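Long-range contact in alpha-L-rhamnosidase (Aspergillus terreus, PDB 6GSZ), which probably hydrolyses terminal non-reducing alpha-L-rhamnose residues in alpha-L-rhamnosides, as a calcium-binding glycoside hydrolase: residues P662-L667 against L706-E711. Sequence-based numbering, arbitrary orientation. Where two conformers were deposited one is given.
Sequences PLYFDL and LSKYGE. With CA (calcium ion), chain Q; MAN (alpha-D-mannopyranose), chain C.
Lys708, from the last turn of helix 699-708, reaches across to the C-terminal end of helix 656-664 and meets the carboxylate of Asp666. With CG anti to the backbone N (chi1 174°) and the chain extended beyond it, the ammonium is carried to the full length of the side chain. There it forms a salt bridge in which NZ sits against both carboxylate oxygens of Asp666, OD1 at 2.8 Å and OD2 at 3.0 Å, with weak hydrogen-bond geometry to each. NZ makes a further weak bond to the backbone O of Tyr664 (3.0 Å), so the lysine draws on both a side-chain anion and a carbonyl at the helix end. The aliphatic part of Lys708 runs past the Tyr664 ring obliquely, its CD 4.4 Å from CD1 of Tyr664, while the hydroxyl of Tyr664 is hydrogen-bonded to Arg479. The ring of Tyr709 meets Leu663 at a slant, CE2 to CD2 of Leu663 4.0 Å. A water donates to Leu663 O and Asp666 OD1; in the given conformer the hydroxyl of Tyr709 comes close to it, a less certain link. A second water, over the centre of one face of the Tyr664 ring, donates to Tyr664 O. Asp666 has positive phi (61°) in the Schellman motif that ends its helix, and its backbone O binds a calcium ion at 2.3 Å, alongside O2 and O3 of a glycan mannose. The contact thus joins two helix ends near the surface of the six-hairpin glycosidase domain; the lysine probably offsets the carboxylate and the partial negative charge of the helix terminus, and the same Asp666 gives its carboxylate to the lysine and its backbone O to the calcium ion.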
loop_
_atom_site.group_PDB
_atom_site.type_symbol
_atom_site.label_atom_id
_atom_site.label_comp_id
_atom_site.label_asym_id
_atom_site.label_seq_id
_atom_site.Cartn_x
_atom_site.Cartn_y
_atom_site.Cartn_z
ATOM N N PRO A 662 -27.476 -6.422 -3.027
ATOM C CA PRO A 662 -28.599 -6.056 -2.172
ATOM C C PRO A 662 -28.669 -6.853 -0.853
ATOM O O PRO A 662 -29.173 -6.330 0.111
ATOM C CB PRO A 662 -29.809 -6.281 -3.085
ATOM C CG PRO A 662 -29.336 -7.349 -4.043
ATOM C CD PRO A 662 -27.905 -6.972 -4.332
ATOM N N LEU A 663 -28.111 -8.064 -0.809
ATOM C CA LEU A 663 -28.025 -8.794 0.437
ATOM C C LEU A 663 -27.053 -8.113 1.400
ATOM O O LEU A 663 -27.377 -7.875 2.564
ATOM C CB LEU A 663 -27.618 -10.242 0.175
ATOM C CG LEU A 663 -28.722 -11.116 -0.433
ATOM C CD1 LEU A 663 -28.146 -12.451 -0.894
ATOM C CD2 LEU A 663 -29.849 -11.327 0.561
ATOM N N TYR A 664 -25.851 -7.771 0.939
ATOM C CA TYR A 664 -24.865 -7.198 1.856
ATOM C C TYR A 664 -25.270 -5.777 2.273
ATOM O O TYR A 664 -25.000 -5.343 3.418
ATOM C CB TYR A 664 -23.479 -7.167 1.206
ATOM C CG TYR A 664 -22.383 -6.972 2.205
ATOM C CD1 TYR A 664 -22.057 -7.977 3.086
ATOM C CD2 TYR A 664 -21.736 -5.754 2.323
ATOM C CE1 TYR A 664 -21.094 -7.785 4.059
ATOM C CE2 TYR A 664 -20.768 -5.544 3.289
ATOM C CZ TYR A 664 -20.434 -6.581 4.146
ATOM O OH TYR A 664 -19.516 -6.430 5.131
ATOM N N PHE A 665 -25.882 -5.031 1.334
ATOM C CA PHE A 665 -26.254 -3.644 1.560
ATOM C C PHE A 665 -27.659 -3.490 2.180
ATOM O O PHE A 665 -28.101 -2.365 2.425
ATOM C CB PHE A 665 -26.126 -2.833 0.265
ATOM C CG PHE A 665 -24.737 -2.754 -0.349
ATOM C CD1 PHE A 665 -23.573 -2.920 0.385
ATOM C CD2 PHE A 665 -24.626 -2.521 -1.702
ATOM C CE1 PHE A 665 -22.325 -2.827 -0.217
ATOM C CE2 PHE A 665 -23.390 -2.450 -2.315
ATOM C CZ PHE A 665 -22.249 -2.609 -1.568
ATOM N N ASP A 666 -28.339 -4.617 2.423
ATOM C CA ASP A 666 -29.641 -4.670 3.150
ATOM C C ASP A 666 -30.707 -3.847 2.403
ATOM O O ASP A 666 -31.375 -2.973 2.964
ATOM C CB ASP A 666 -29.484 -4.231 4.611
ATOM C CG ASP A 666 -28.615 -5.133 5.455
ATOM O OD1 ASP A 666 -28.843 -6.364 5.434
ATOM O OD2 ASP A 666 -27.750 -4.600 6.176
ATOM N N LEU A 667 -30.899 -4.163 1.115
ATOM C CA LEU A 667 -31.769 -3.374 0.240
ATOM C C LEU A 667 -33.118 -4.058 -0.062
ATOM O O LEU A 667 -33.919 -3.478 -0.768
ATOM C CB LEU A 667 -31.039 -3.082 -1.085
ATOM C CG LEU A 667 -29.729 -2.307 -0.924
ATOM C CD1 LEU A 667 -29.090 -2.008 -2.269
ATOM C CD2 LEU A 667 -29.954 -1.017 -0.156
ATOM N N LEU A 706 -22.370 -14.348 2.186
ATOM C CA LEU A 706 -22.842 -15.690 2.463
ATOM C C LEU A 706 -22.777 -15.952 3.964
ATOM O O LEU A 706 -23.734 -16.497 4.557
ATOM C CB LEU A 706 -22.035 -16.716 1.652
ATOM C CG LEU A 706 -22.359 -16.729 0.163
ATOM C CD1 LEU A 706 -21.249 -17.420 -0.602
ATOM C CD2 LEU A 706 -23.692 -17.410 -0.091
ATOM N N SER A 707 -21.701 -15.563 4.628
ATOM C CA SER A 707 -21.576 -15.767 6.076
ATOM C C SER A 707 -22.627 -14.951 6.843
ATOM O O SER A 707 -23.163 -15.427 7.843
ATOM C CB SER A 707 -20.177 -15.433 6.548
ATOM O OG SER A 707 -19.245 -16.350 5.992
ATOM N N LYS A 708 -22.971 -13.748 6.389
ATOM C CA LYS A 708 -23.974 -12.887 7.024
ATOM C C LYS A 708 -25.308 -13.642 7.128
ATOM O O LYS A 708 -26.043 -13.457 8.118
ATOM C CB LYS A 708 -24.148 -11.608 6.194
ATOM C CG LYS A 708 -25.262 -10.662 6.628
ATOM C CD LYS A 708 -25.261 -9.393 5.805
ATOM C CE LYS A 708 -26.354 -8.416 6.196
ATOM N NZ LYS A 708 -26.094 -7.080 5.617
ATOM N N TYR A 709 -25.582 -14.533 6.165
ATOM C CA TYR A 709 -26.850 -15.300 6.089
ATOM C C TYR A 709 -26.682 -16.761 6.491
ATOM O O TYR A 709 -27.582 -17.603 6.227
ATOM C CB TYR A 709 -27.442 -15.164 4.686
ATOM C CG TYR A 709 -28.233 -13.899 4.653
ATOM C CD1 TYR A 709 -29.491 -13.858 5.219
ATOM C CD2 TYR A 709 -27.658 -12.717 4.237
ATOM C CE1 TYR A 709 -30.212 -12.681 5.278
ATOM C CE2 TYR A 709 -28.356 -11.529 4.293
ATOM C CZ TYR A 709 -29.641 -11.516 4.806
ATOM O OH TYR A 709 -30.302 -10.343 4.880
ATOM N N GLY A 710 -25.581 -17.060 7.194
ATOM C CA GLY A 710 -25.376 -18.396 7.767
ATOM C C GLY A 710 -24.971 -19.443 6.752
ATOM O O GLY A 710 -25.095 -20.659 7.005
ATOM N N GLU A 711 -24.438 -18.978 5.609
ATOM C CA GLU A 711 -24.102 -19.881 4.521
ATOM C C GLU A 711 -22.581 -19.980 4.327
ATOM O O GLU A 711 -22.112 -20.080 3.181
ATOM C CB GLU A 711 -24.804 -19.428 3.251
ATOM C CG GLU A 711 -26.313 -19.346 3.382
ATOM C CD GLU A 711 -27.056 -20.665 3.390
ATOM O OE1 GLU A 711 -26.423 -21.719 3.101
ATOM O OE2 GLU A 711 -28.291 -20.623 3.642
HETATM CA CA CA Q . -32.079 -1.274 4.393
HETATM C C1 MAN C . -32.762 -3.462 8.354
HETATM C C2 MAN C . -32.792 -2.305 7.332
HETATM C C3 MAN C . -34.083 -2.516 6.488
HETATM C C4 MAN C . -34.226 -3.965 5.961
HETATM C C5 MAN C . -34.085 -4.982 7.100
HETATM C C6 MAN C . -34.228 -6.445 6.651
HETATM O O2 MAN C . -31.539 -2.107 6.546
HETATM O O3 MAN C . -34.149 -1.524 5.430
HETATM O O4 MAN C . -35.514 -4.230 5.368
HETATM O O5 MAN C . -32.820 -4.758 7.720
HETATM O O6 MAN C . -33.426 -6.731 5.496
HETATM O O HOH W 1 -29.869 -8.220 3.614
HETATM O O HOH W 2 -23.715 -6.242 5.940
HETATM O O HOH W 3 -29.778 -0.989 4.357
HETATM O O HOH W 4 -31.762 0.462 6.107
HETATM O O HOH W 5 -32.510 0.497 3.446
HETATM O O HOH W 6 -34.106 -2.292 2.835
#